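Local coordinates for protein 3-methylornithine synthase (Methanosarcina barkeri, PDB 3T7V) that converts L-lysine into (3R)-3-methyl-D-ornithine by a radical mechanism that uses a [4Fe-4S] cluster and S-adenosylmethionine, a step in making pyrrolysine, at residues L168-Y173 with Q185-R190; G56-L61 with P338-D343; S68-N73 with I86-L91. One frame throughout, in Å; residues are numbered along the deposited sequence.

Contact 1 (L168-Y173 with Q185-R190); sequences LYQETY and QSFDGR. With SAM (S-adenosylmethionine), chain C; MD0 (5-amino-D-isoleucine), chain D.
The guanidinium of Arg190 has the methyl CD1 of Leu168 over one face, 3.2 Å above its plane and displaced from the centre, while its edge carries two oxygens: Tyr169 O and the SAM carboxylate atom OXT. The ring of Phe187 takes Gln170 NE2 over the centre of one face, and Tyr173 CD2 comes in at its edge. Seen from Tyr173 the pair is an offset edge-to-face contact, the edge of Phe187 turned to the Tyr173 face with centroids 5.7 Å apart and planes at 83°. Gln170 reaches the Phe187 ring because its chain bends at chi2, which also aims NE2 at Phe187 O, 3.0 Å away, in a bond at 161° that lies in the amide plane; its OE1 accepts from Arg194 of the same helix 187-200.

Arg190 is bent at chi3, and this turns NE onto Tyr169 O at 2.9 Å, although that carbonyl is met from above its plane; the NH2 bond to the same oxygen is weak. Arg190 NH2 points straighter at SAM OXT, 2.9 Å away at 164°. Tyr169 OH accepts from MD0 NE at 2.8 Å and also pairs with Glu205. Glu171 takes both ribose hydroxyls, OE2 receiving SAM O3' at 2.5 Å and OE1 receiving SAM O2', and OE2 has a salt bridge to Arg182 besides.

Sugar, carboxylate and the amine of the bound amino acid are thus read by one loop after strand 163-167 and the start of helix 187-200. The two bonds to Tyr169 O, one of them weak, are likely to steady the guanidinium at the tilt from which NH2 meets OXT, consistent with a second-shell role for this backbone oxygen in orienting the carboxylate's anchor.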
loop_
_atom_site.group_PDB
_atom_site.type_symbol
_atom_site.label_atom_id
_atom_site.label_comp_id
_atom_site.label_asym_id
_atom_site.label_seq_id
_atom_site.Cartn_x
_atom_site.Cartn_y
_atom_site.Cartn_z
ATOM N N LEU A 168 7.306 -3.117 -1.193
ATOM C CA LEU A 168 8.555 -2.464 -0.725
ATOM C C LEU A 168 8.587 -1.089 -1.378
ATOM O O LEU A 168 9.009 -0.942 -2.539
ATOM C CB LEU A 168 9.785 -3.354 -1.188
ATOM C CG LEU A 168 11.107 -2.921 -0.518
ATOM C CD1 LEU A 168 11.127 -3.289 0.974
ATOM C CD2 LEU A 168 12.285 -3.595 -1.291
ATOM N N TYR A 169 8.025 -0.109 -0.663
ATOM C CA TYR A 169 7.764 1.165 -1.342
ATOM C C TYR A 169 8.983 2.050 -1.338
ATOM O O TYR A 169 9.738 2.105 -0.393
ATOM C CB TYR A 169 6.604 1.945 -0.606
ATOM C CG TYR A 169 5.362 1.079 -0.351
ATOM C CD1 TYR A 169 5.021 0.046 -1.231
ATOM C CD2 TYR A 169 4.588 1.288 0.746
ATOM C CE1 TYR A 169 3.915 -0.786 -0.960
ATOM C CE2 TYR A 169 3.510 0.492 1.039
ATOM C CZ TYR A 169 3.195 -0.559 0.199
ATOM O OH TYR A 169 2.105 -1.371 0.503
ATOM N N GLN A 170 9.176 2.730 -2.463
ATOM C CA GLN A 170 10.337 3.642 -2.567
ATOM C C GLN A 170 10.120 4.979 -1.823
ATOM O O GLN A 170 11.111 5.654 -1.468
ATOM C CB GLN A 170 10.604 3.978 -4.021
ATOM C CG GLN A 170 12.062 4.430 -4.249
ATOM C CD GLN A 170 13.096 3.346 -4.092
ATOM O OE1 GLN A 170 12.793 2.172 -4.189
ATOM N NE2 GLN A 170 14.362 3.749 -3.922
ATOM N N GLU A 171 8.834 5.358 -1.606
ATOM C CA GLU A 171 8.438 6.661 -0.934
ATOM C C GLU A 171 8.582 7.860 -1.874
ATOM O O GLU A 171 7.660 8.666 -2.044
ATOM C CB GLU A 171 9.162 7.018 0.361
ATOM C CG GLU A 171 9.385 5.917 1.351
ATOM C CD GLU A 171 8.150 5.159 1.664
ATOM O OE1 GLU A 171 6.956 5.576 1.449
ATOM O OE2 GLU A 171 8.330 4.034 2.138
ATOM N N THR A 172 9.738 7.944 -2.501
ATOM C CA THR A 172 9.990 9.004 -3.497
ATOM C C THR A 172 11.131 8.523 -4.393
ATOM O O THR A 172 12.094 7.909 -3.909
ATOM C CB THR A 172 10.370 10.322 -2.791
ATOM O OG1 THR A 172 10.660 11.302 -3.760
ATOM C CG2 THR A 172 11.576 10.176 -1.866
ATOM N N TYR A 173 11.117 8.942 -5.641
ATOM C CA TYR A 173 12.285 8.812 -6.506
ATOM C C TYR A 173 13.114 10.098 -6.655
ATOM O O TYR A 173 14.076 10.137 -7.454
ATOM C CB TYR A 173 11.876 8.342 -7.931
ATOM C CG TYR A 173 11.503 6.881 -7.914
ATOM C CD1 TYR A 173 10.258 6.446 -7.432
ATOM C CD2 TYR A 173 12.408 5.948 -8.353
ATOM C CE1 TYR A 173 9.954 5.050 -7.343
ATOM C CE2 TYR A 173 12.109 4.568 -8.310
ATOM C CZ TYR A 173 10.901 4.153 -7.813
ATOM O OH TYR A 173 10.647 2.805 -7.736
ATOM N N GLN A 185 19.255 4.415 4.339
ATOM C CA GLN A 185 18.938 3.288 3.496
ATOM C C GLN A 185 19.368 3.572 2.055
ATOM O O GLN A 185 19.253 4.719 1.616
ATOM C CB GLN A 185 17.400 3.048 3.527
ATOM C CG GLN A 185 17.060 2.544 4.915
ATOM C CD GLN A 185 15.591 2.734 5.156
ATOM O OE1 GLN A 185 14.771 2.285 4.353
ATOM N NE2 GLN A 185 15.256 3.484 6.229
ATOM N N SER A 186 19.886 2.537 1.371
ATOM C CA SER A 186 20.253 2.665 -0.036
ATOM C C SER A 186 18.978 2.992 -0.861
ATOM O O SER A 186 17.927 2.357 -0.691
ATOM C CB SER A 186 20.757 1.187 -0.425
ATOM O OG SER A 186 21.047 1.219 -1.753
ATOM N N PHE A 187 19.147 3.846 -1.858
ATOM C CA PHE A 187 18.084 4.078 -2.793
ATOM C C PHE A 187 18.010 2.856 -3.740
ATOM O O PHE A 187 16.912 2.254 -3.938
ATOM C CB PHE A 187 18.411 5.337 -3.571
ATOM C CG PHE A 187 17.291 5.736 -4.521
ATOM C CD1 PHE A 187 16.335 6.651 -4.087
ATOM C CD2 PHE A 187 17.222 5.189 -5.802
ATOM C CE1 PHE A 187 15.269 7.025 -4.935
ATOM C CE2 PHE A 187 16.204 5.596 -6.678
ATOM C CZ PHE A 187 15.223 6.502 -6.242
ATOM N N ASP A 188 19.130 2.437 -4.307
ATOM C CA ASP A 188 19.089 1.360 -5.294
ATOM C C ASP A 188 18.825 0.018 -4.622
ATOM O O ASP A 188 18.355 -0.924 -5.285
ATOM C CB ASP A 188 20.397 1.332 -6.089
ATOM C CG ASP A 188 20.503 2.476 -7.083
ATOM O OD1 ASP A 188 19.465 3.098 -7.432
ATOM O OD2 ASP A 188 21.648 2.746 -7.539
ATOM N N GLY A 189 19.106 -0.101 -3.326
ATOM C CA GLY A 189 18.885 -1.395 -2.627
ATOM C C GLY A 189 17.423 -1.816 -2.800
ATOM O O GLY A 189 17.119 -2.993 -2.963
ATOM N N ARG A 190 16.493 -0.846 -2.600
ATOM C CA ARG A 190 15.061 -1.211 -2.653
ATOM C C ARG A 190 14.673 -1.516 -4.091
ATOM O O ARG A 190 13.860 -2.422 -4.334
ATOM C CB ARG A 190 14.094 -0.143 -2.056
ATOM C CG ARG A 190 14.335 0.051 -0.564
ATOM C CD ARG A 190 13.552 1.164 0.069
ATOM N NE ARG A 190 12.163 0.805 0.361
ATOM C CZ ARG A 190 11.760 0.162 1.471
ATOM N NH1 ARG A 190 12.670 -0.373 2.352
ATOM N NH2 ARG A 190 10.439 0.017 1.749
HETATM N N SAM C . 9.202 -1.764 7.484
HETATM C CA SAM C . 8.906 -2.115 6.176
HETATM C C SAM C . 9.157 -1.057 5.177
HETATM O O SAM C . 9.516 0.079 5.550
HETATM O OXT SAM C . 9.107 -1.400 3.944
HETATM C CB SAM C . 7.568 -2.135 5.925
HETATM C CG SAM C . 6.644 -1.121 6.466
HETATM S SD SAM C . 5.624 -0.324 5.154
HETATM C CE SAM C . 3.999 -0.854 5.622
HETATM C "C5'" SAM C . 5.605 1.365 5.716
HETATM C "C4'" SAM C . 5.385 2.234 4.722
HETATM O "O4'" SAM C . 4.127 2.718 5.514
HETATM C "C3'" SAM C . 6.333 3.125 4.453
HETATM O "O3'" SAM C . 6.668 2.492 3.211
HETATM C "C2'" SAM C . 5.302 4.218 4.139
HETATM O "O2'" SAM C . 4.965 4.320 2.716
HETATM C "C1'" SAM C . 4.033 4.048 4.993
HETATM N N9 SAM C . 4.113 4.941 6.207
HETATM C C8 SAM C . 4.918 4.862 7.309
HETATM N N7 SAM C . 4.675 5.896 8.101
HETATM C C5 SAM C . 3.688 6.651 7.509
HETATM C C6 SAM C . 3.095 7.877 7.848
HETATM N N6 SAM C . 3.419 8.555 8.949
HETATM N N1 SAM C . 2.112 8.347 7.066
HETATM C C2 SAM C . 1.745 7.706 5.917
HETATM N N3 SAM C . 2.377 6.582 5.499
HETATM C C4 SAM C . 3.334 6.055 6.326
HETATM C C MD0 D . -1.904 -0.210 4.201
HETATM N N MD0 D . -1.556 -0.078 6.600
HETATM O O MD0 D . -2.180 -0.951 3.236
HETATM C CA MD0 D . -1.184 -0.784 5.379
HETATM C CB MD0 D . 0.358 -0.710 5.164
HETATM C CD MD0 D . 2.192 -2.068 3.948
HETATM N NE MD0 D . 2.420 -2.966 2.823
HETATM C CG MD0 D . 0.727 -1.642 3.974
HETATM C CG2 MD0 D . 0.892 0.720 4.893
HETATM O OXT MD0 D . -2.198 0.991 4.236
#

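Contact 2 (G56-L61 with P338-D343); sequences GNRVFL and PARQAD
Two backbone-directed sets of bonds join Arg58 and Val59 to Pro338 and Ala339. Val59 pairs with Pro338 as a parallel bridge, and Ala339 N donates to Val59 O at 2.8 Å, while Pro338 CA adds a CA-H...O contact of 3.3 Å to that same Val59 O. The second set comes from a side chain: Arg58 grips Pro338 O side-on with NE at 3.0 Å and NH2 at 2.9 Å, the oxygen lying in the guanidinium plane. NH2 approaches in the carbonyl plane, whereas NE comes from above it. Bends at chi2 (-55°) and chi3 (-80°) curl the arginine round so that NE and NH2 face this carbonyl.

The apolar contacts flank these bonds. Phe60 puts CE1 against Ala339 CB at 3.3 Å, and its ring also meets Phe344 and His109 edge-to-face. Leu61 CD1 lies 4.0 Å from Pro338 CG, with Val328 of helix 324-334 also touching the proline.

Strand 58-68 is the first strand of the parallel sheet, and it pairs with 110-115 and 296-300 as well. The short strand 337-338 joins it only at its N-terminal end, a C-terminal addition to the TIM-barrel fold of this radical SAM enzyme.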
loop_
_atom_site.group_PDB
_atom_site.type_symbol
_atom_site.label_atom_id
_atom_site.label_comp_id
_atom_site.label_asym_id
_atom_site.label_seq_id
_atom_site.Cartn_x
_atom_site.Cartn_y
_atom_site.Cartn_z
ATOM N N GLY A 56 -14.663 -3.273 -13.863
ATOM C CA GLY A 56 -16.067 -3.083 -13.509
ATOM C C GLY A 56 -16.246 -2.430 -12.148
ATOM O O GLY A 56 -15.465 -1.579 -11.752
ATOM N N ASN A 57 -17.293 -2.877 -11.444
ATOM C CA ASN A 57 -17.589 -2.449 -10.085
ATOM C C ASN A 57 -17.058 -3.432 -9.062
ATOM O O ASN A 57 -17.538 -3.390 -7.934
ATOM C CB ASN A 57 -19.091 -2.251 -9.858
ATOM C CG ASN A 57 -19.871 -3.558 -9.812
ATOM O OD1 ASN A 57 -19.500 -4.568 -10.438
ATOM N ND2 ASN A 57 -20.948 -3.561 -9.007
ATOM N N ARG A 58 -16.074 -4.248 -9.425
ATOM C CA ARG A 58 -15.563 -5.293 -8.555
ATOM C C ARG A 58 -14.287 -4.835 -7.849
ATOM O O ARG A 58 -13.428 -4.233 -8.450
ATOM C CB ARG A 58 -15.331 -6.610 -9.309
ATOM C CG ARG A 58 -16.547 -7.152 -10.096
ATOM C CD ARG A 58 -17.799 -7.325 -9.265
ATOM N NE ARG A 58 -17.762 -8.562 -8.475
ATOM C CZ ARG A 58 -18.100 -9.800 -8.879
ATOM N NH1 ARG A 58 -18.556 -10.051 -10.133
ATOM N NH2 ARG A 58 -17.974 -10.799 -7.993
ATOM N N VAL A 59 -14.184 -5.113 -6.549
ATOM C CA VAL A 59 -13.096 -4.567 -5.758
ATOM C C VAL A 59 -12.403 -5.743 -5.068
ATOM O O VAL A 59 -13.031 -6.721 -4.632
ATOM C CB VAL A 59 -13.736 -3.610 -4.659
ATOM C CG1 VAL A 59 -12.648 -3.118 -3.686
ATOM C CG2 VAL A 59 -14.455 -2.453 -5.322
ATOM N N PHE A 60 -11.080 -5.626 -4.904
ATOM C CA PHE A 60 -10.286 -6.630 -4.190
ATOM C C PHE A 60 -10.111 -6.182 -2.736
ATOM O O PHE A 60 -10.191 -4.971 -2.449
ATOM C CB PHE A 60 -8.913 -6.804 -4.879
ATOM C CG PHE A 60 -9.004 -7.249 -6.304
ATOM C CD1 PHE A 60 -9.577 -8.467 -6.595
ATOM C CD2 PHE A 60 -8.544 -6.436 -7.323
ATOM C CE1 PHE A 60 -9.703 -8.873 -7.956
ATOM C CE2 PHE A 60 -8.584 -6.866 -8.673
ATOM C CZ PHE A 60 -9.177 -8.074 -8.939
ATOM N N LEU A 61 -9.906 -7.128 -1.831
ATOM C CA LEU A 61 -9.875 -6.879 -0.366
ATOM C C LEU A 61 -8.611 -7.503 0.232
ATOM O O LEU A 61 -8.370 -8.710 0.072
ATOM C CB LEU A 61 -11.086 -7.470 0.316
ATOM C CG LEU A 61 -12.409 -7.004 -0.236
ATOM C CD1 LEU A 61 -13.577 -7.842 0.335
ATOM C CD2 LEU A 61 -12.604 -5.521 0.061
ATOM N N PRO A 338 -17.337 -7.227 -3.910
ATOM C CA PRO A 338 -16.077 -7.926 -4.002
ATOM C C PRO A 338 -15.919 -8.726 -5.259
ATOM O O PRO A 338 -16.885 -9.369 -5.725
ATOM C CB PRO A 338 -16.037 -8.785 -2.728
ATOM C CG PRO A 338 -16.984 -8.142 -1.790
ATOM C CD PRO A 338 -18.082 -7.566 -2.689
ATOM N N ALA A 339 -14.674 -8.721 -5.799
ATOM C CA ALA A 339 -14.314 -9.513 -6.965
ATOM C C ALA A 339 -14.295 -11.035 -6.703
ATOM O O ALA A 339 -14.175 -11.517 -5.551
ATOM C CB ALA A 339 -12.936 -9.073 -7.473
ATOM N N ARG A 340 -14.304 -11.805 -7.813
ATOM C CA ARG A 340 -14.096 -13.254 -7.704
ATOM C C ARG A 340 -12.592 -13.509 -7.442
ATOM O O ARG A 340 -11.730 -12.750 -7.925
ATOM C CB ARG A 340 -14.391 -13.932 -9.020
ATOM C CG ARG A 340 -15.897 -14.037 -9.333
ATOM C CD ARG A 340 -16.046 -15.014 -10.487
ATOM N NE ARG A 340 -17.446 -15.020 -10.908
ATOM C CZ ARG A 340 -17.916 -15.882 -11.783
ATOM N NH1 ARG A 340 -17.094 -16.818 -12.279
ATOM N NH2 ARG A 340 -19.204 -15.802 -12.117
ATOM N N GLN A 341 -12.315 -14.573 -6.714
ATOM C CA GLN A 341 -10.930 -14.942 -6.457
ATOM C C GLN A 341 -10.157 -15.215 -7.722
ATOM O O GLN A 341 -8.989 -14.844 -7.794
ATOM C CB GLN A 341 -10.903 -16.164 -5.540
ATOM C CG GLN A 341 -9.421 -16.352 -4.981
ATOM C CD GLN A 341 -8.921 -15.220 -4.006
ATOM O OE1 GLN A 341 -9.754 -14.532 -3.408
ATOM N NE2 GLN A 341 -7.581 -15.025 -3.827
ATOM N N ALA A 342 -10.773 -15.818 -8.749
ATOM C CA ALA A 342 -10.023 -16.151 -9.932
ATOM C C ALA A 342 -9.545 -14.896 -10.654
ATOM O O ALA A 342 -8.472 -14.911 -11.340
ATOM C CB ALA A 342 -10.884 -16.990 -10.891
ATOM N N ASP A 343 -10.318 -13.817 -10.533
ATOM C CA ASP A 343 -9.931 -12.535 -11.154
ATOM C C ASP A 343 -8.732 -11.935 -10.492
ATOM O O ASP A 343 -7.905 -11.371 -11.153
ATOM C CB ASP A 343 -11.092 -11.592 -11.217
ATOM C CG ASP A 343 -12.157 -12.114 -12.238
ATOM O OD1 ASP A 343 -11.779 -12.891 -13.190
ATOM O OD2 ASP A 343 -13.345 -11.783 -12.083
#

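Contact 3 (S68-N73 with I86-L91). With SF4 (iron/sulfur cluster), chain B.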
loop_
_atom_site.group_PDB
_atom_site.type_symbol
_atom_site.label_atom_id
_atom_site.label_comp_id
_atom_site.label_asym_id
_atom_site.label_seq_id
_atom_site.Cartn_x
_atom_site.Cartn_y
_atom_site.Cartn_z
ATOM N N SER A 68 4.866 -7.693 13.732
ATOM C CA SER A 68 5.906 -7.213 14.639
ATOM C C SER A 68 6.138 -5.748 14.406
ATOM O O SER A 68 6.356 -5.331 13.250
ATOM C CB SER A 68 7.227 -7.957 14.446
ATOM O OG SER A 68 8.181 -7.330 15.346
ATOM N N THR A 69 6.074 -4.952 15.493
ATOM C CA THR A 69 6.273 -3.511 15.368
ATOM C C THR A 69 7.627 -3.086 15.839
ATOM O O THR A 69 7.859 -1.911 16.072
ATOM C CB THR A 69 5.180 -2.698 16.026
ATOM O OG1 THR A 69 5.198 -3.041 17.414
ATOM C CG2 THR A 69 3.767 -3.056 15.438
ATOM N N TYR A 70 8.559 -4.032 15.931
ATOM C CA TYR A 70 9.956 -3.686 16.128
ATOM C C TYR A 70 10.648 -3.329 14.832
ATOM O O TYR A 70 10.484 -4.006 13.843
ATOM C CB TYR A 70 10.700 -4.880 16.763
ATOM C CG TYR A 70 10.309 -5.076 18.199
ATOM C CD1 TYR A 70 9.184 -5.843 18.523
ATOM C CD2 TYR A 70 11.037 -4.487 19.203
ATOM C CE1 TYR A 70 8.792 -5.989 19.839
ATOM C CE2 TYR A 70 10.617 -4.665 20.552
ATOM C CZ TYR A 70 9.495 -5.429 20.807
ATOM O OH TYR A 70 9.120 -5.580 22.144
ATOM N N CYS A 71 11.460 -2.280 14.868
ATOM C CA CYS A 71 12.224 -1.867 13.670
ATOM C C CYS A 71 13.590 -1.363 14.055
ATOM O O CYS A 71 13.704 -0.575 14.997
ATOM C CB CYS A 71 11.478 -0.820 12.930
ATOM S SG CYS A 71 12.241 -0.603 11.261
ATOM N N LYS A 72 14.586 -1.741 13.268
ATOM C CA LYS A 72 15.947 -1.249 13.475
ATOM C C LYS A 72 16.268 0.032 12.654
ATOM O O LYS A 72 17.339 0.607 12.797
ATOM C CB LYS A 72 16.953 -2.395 13.196
ATOM C CG LYS A 72 17.027 -2.842 11.737
ATOM C CD LYS A 72 17.680 -4.301 11.754
ATOM C CE LYS A 72 17.798 -4.812 10.310
ATOM N NZ LYS A 72 18.911 -4.109 9.670
ATOM N N ASN A 73 15.386 0.396 11.748
ATOM C CA ASN A 73 15.633 1.559 10.841
ATOM C C ASN A 73 15.126 2.867 11.484
ATOM O O ASN A 73 14.427 2.855 12.525
ATOM C CB ASN A 73 14.922 1.359 9.489
ATOM C CG ASN A 73 15.676 0.475 8.530
ATOM O OD1 ASN A 73 15.078 0.104 7.441
ATOM N ND2 ASN A 73 16.936 0.231 8.792
ATOM N N ILE A 86 8.364 3.693 22.211
ATOM C CA ILE A 86 6.931 3.448 22.075
ATOM C C ILE A 86 6.604 2.002 22.519
ATOM O O ILE A 86 7.511 1.165 22.675
ATOM C CB ILE A 86 6.478 3.629 20.591
ATOM C CG1 ILE A 86 7.266 2.666 19.685
ATOM C CG2 ILE A 86 6.657 5.090 20.134
ATOM C CD1 ILE A 86 6.654 2.560 18.289
ATOM N N ASN A 87 5.323 1.728 22.571
ATOM C CA ASN A 87 4.853 0.350 22.837
ATOM C C ASN A 87 5.185 -0.404 21.544
ATOM O O ASN A 87 4.973 0.137 20.434
ATOM C CB ASN A 87 3.355 0.338 23.114
ATOM C CG ASN A 87 2.839 -1.055 23.271
ATOM O OD1 ASN A 87 2.039 -1.566 22.454
ATOM N ND2 ASN A 87 3.466 -1.733 24.099
ATOM N N ARG A 88 5.699 -1.645 21.682
ATOM C CA ARG A 88 6.017 -2.506 20.540
ATOM C C ARG A 88 5.637 -3.929 20.897
ATOM O O ARG A 88 5.691 -4.340 22.063
ATOM C CB ARG A 88 7.497 -2.526 20.263
ATOM C CG ARG A 88 7.887 -1.132 19.702
ATOM C CD ARG A 88 9.284 -1.097 19.299
ATOM N NE ARG A 88 9.794 0.242 19.136
ATOM C CZ ARG A 88 9.915 0.839 17.940
ATOM N NH1 ARG A 88 9.546 0.267 16.783
ATOM N NH2 ARG A 88 10.472 2.052 17.899
ATOM N N TYR A 89 5.173 -4.674 19.889
ATOM C CA TYR A 89 4.770 -6.046 20.115
ATOM C C TYR A 89 5.329 -6.954 19.054
ATOM O O TYR A 89 5.668 -6.482 17.938
ATOM C CB TYR A 89 3.218 -6.151 20.201
ATOM C CG TYR A 89 2.473 -5.840 18.898
ATOM C CD1 TYR A 89 1.881 -4.597 18.672
ATOM C CD2 TYR A 89 2.352 -6.837 17.887
ATOM C CE1 TYR A 89 1.185 -4.325 17.506
ATOM C CE2 TYR A 89 1.687 -6.553 16.654
ATOM C CZ TYR A 89 1.083 -5.326 16.517
ATOM O OH TYR A 89 0.426 -5.080 15.324
ATOM N N ARG A 90 5.325 -8.245 19.321
ATOM C CA ARG A 90 5.795 -9.268 18.339
ATOM C C ARG A 90 4.881 -10.449 18.560
ATOM O O ARG A 90 4.897 -11.076 19.631
ATOM C CB ARG A 90 7.244 -9.605 18.605
ATOM C CG ARG A 90 7.794 -10.651 17.642
ATOM C CD ARG A 90 9.247 -11.011 17.970
ATOM N NE ARG A 90 10.172 -9.835 17.866
ATOM C CZ ARG A 90 10.838 -9.241 18.852
ATOM N NH1 ARG A 90 10.609 -9.558 20.181
ATOM N NH2 ARG A 90 11.710 -8.331 18.580
ATOM N N LEU A 91 3.976 -10.705 17.621
ATOM C CA LEU A 91 2.952 -11.786 17.806
ATOM C C LEU A 91 3.683 -13.115 17.972
ATOM O O LEU A 91 4.667 -13.438 17.283
ATOM C CB LEU A 91 2.060 -11.899 16.588
ATOM C CG LEU A 91 1.247 -10.632 16.278
ATOM C CD1 LEU A 91 0.374 -10.938 15.077
ATOM C CD2 LEU A 91 0.391 -10.184 17.509
HETATM FE FE1 SF4 B . 9.358 0.404 7.703
HETATM FE FE2 SF4 B . 10.884 0.751 10.013
HETATM FE FE3 SF4 B . 8.806 2.386 9.649
HETATM FE FE4 SF4 B . 10.960 2.668 8.143
HETATM S S1 SF4 B . 10.904 2.948 10.388
HETATM S S2 SF4 B . 8.810 2.642 7.411
HETATM S S3 SF4 B . 11.692 0.566 7.852
HETATM S S4 SF4 B . 8.675 0.181 9.986
HETATM O O HOH W 1 3.290 -1.299 18.611
#
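Tyr70 lies between two arginines. The guanidinium of Arg90 is stacked flat on one face, planes 13° apart, with CZ 4.2 Å from the ring centroid in a cation-pi contact. Over the opposite face sits Arg88 CB, a CH-pi contact 3.7 Å from the centroid. Replacing Tyr70 by an alanine would probably leave the Arg90 guanidinium without its stacking partner and open a gap beside the Arg88 chain.

Arg88 runs on extended to Thr69 O, where NH1 donates at 2.8 Å in the carbonyl plane. Thr69 crosses Tyr89 at about a right angle, its CG2 over the ring at 3.9 Å from the centroid. With chi1 at 61°, OG1 sits between the backbone N and the carbonyl carbon and accepts from Tyr89 N at 3.0 Å; it also donates to a water that bridges to Asn87 O. Thr69 N returns a bond to Tyr89 O at 167°.

Two residues on from Thr69, Cys71 SG binds the iron FE2 of the cluster at 2.3 Å, alongside Cys75 and Cys78. The whole cluster loop leaves strand 58-68 and returns ahead of helix 93-103, while Asp118, just before helix 119-123, holds Arg90 NE and Ser68 OG.

From the N terminus, segment 56-61 leads into strand 58-68, and its partner 338-343 comes only near the C terminus, so contact 2 closes a loop of 276 residues that holds both other contacts. The same strand ends at 68, where contact 3 closes a loop of 12 residues without helix or strand, which carries Cys75 and Cys78. Contact 1 follows in series, closing 11 residues that include helix 175-181. Contacts 1 and 3 meet where Gln185 packs on Asn73, bringing the cluster loop against the residues that lead into helix 187-200, their centres 21 Å apart. Contact 2 lies on the other side of the chain's centre, about 18 Å from contact 3 between nearest atoms.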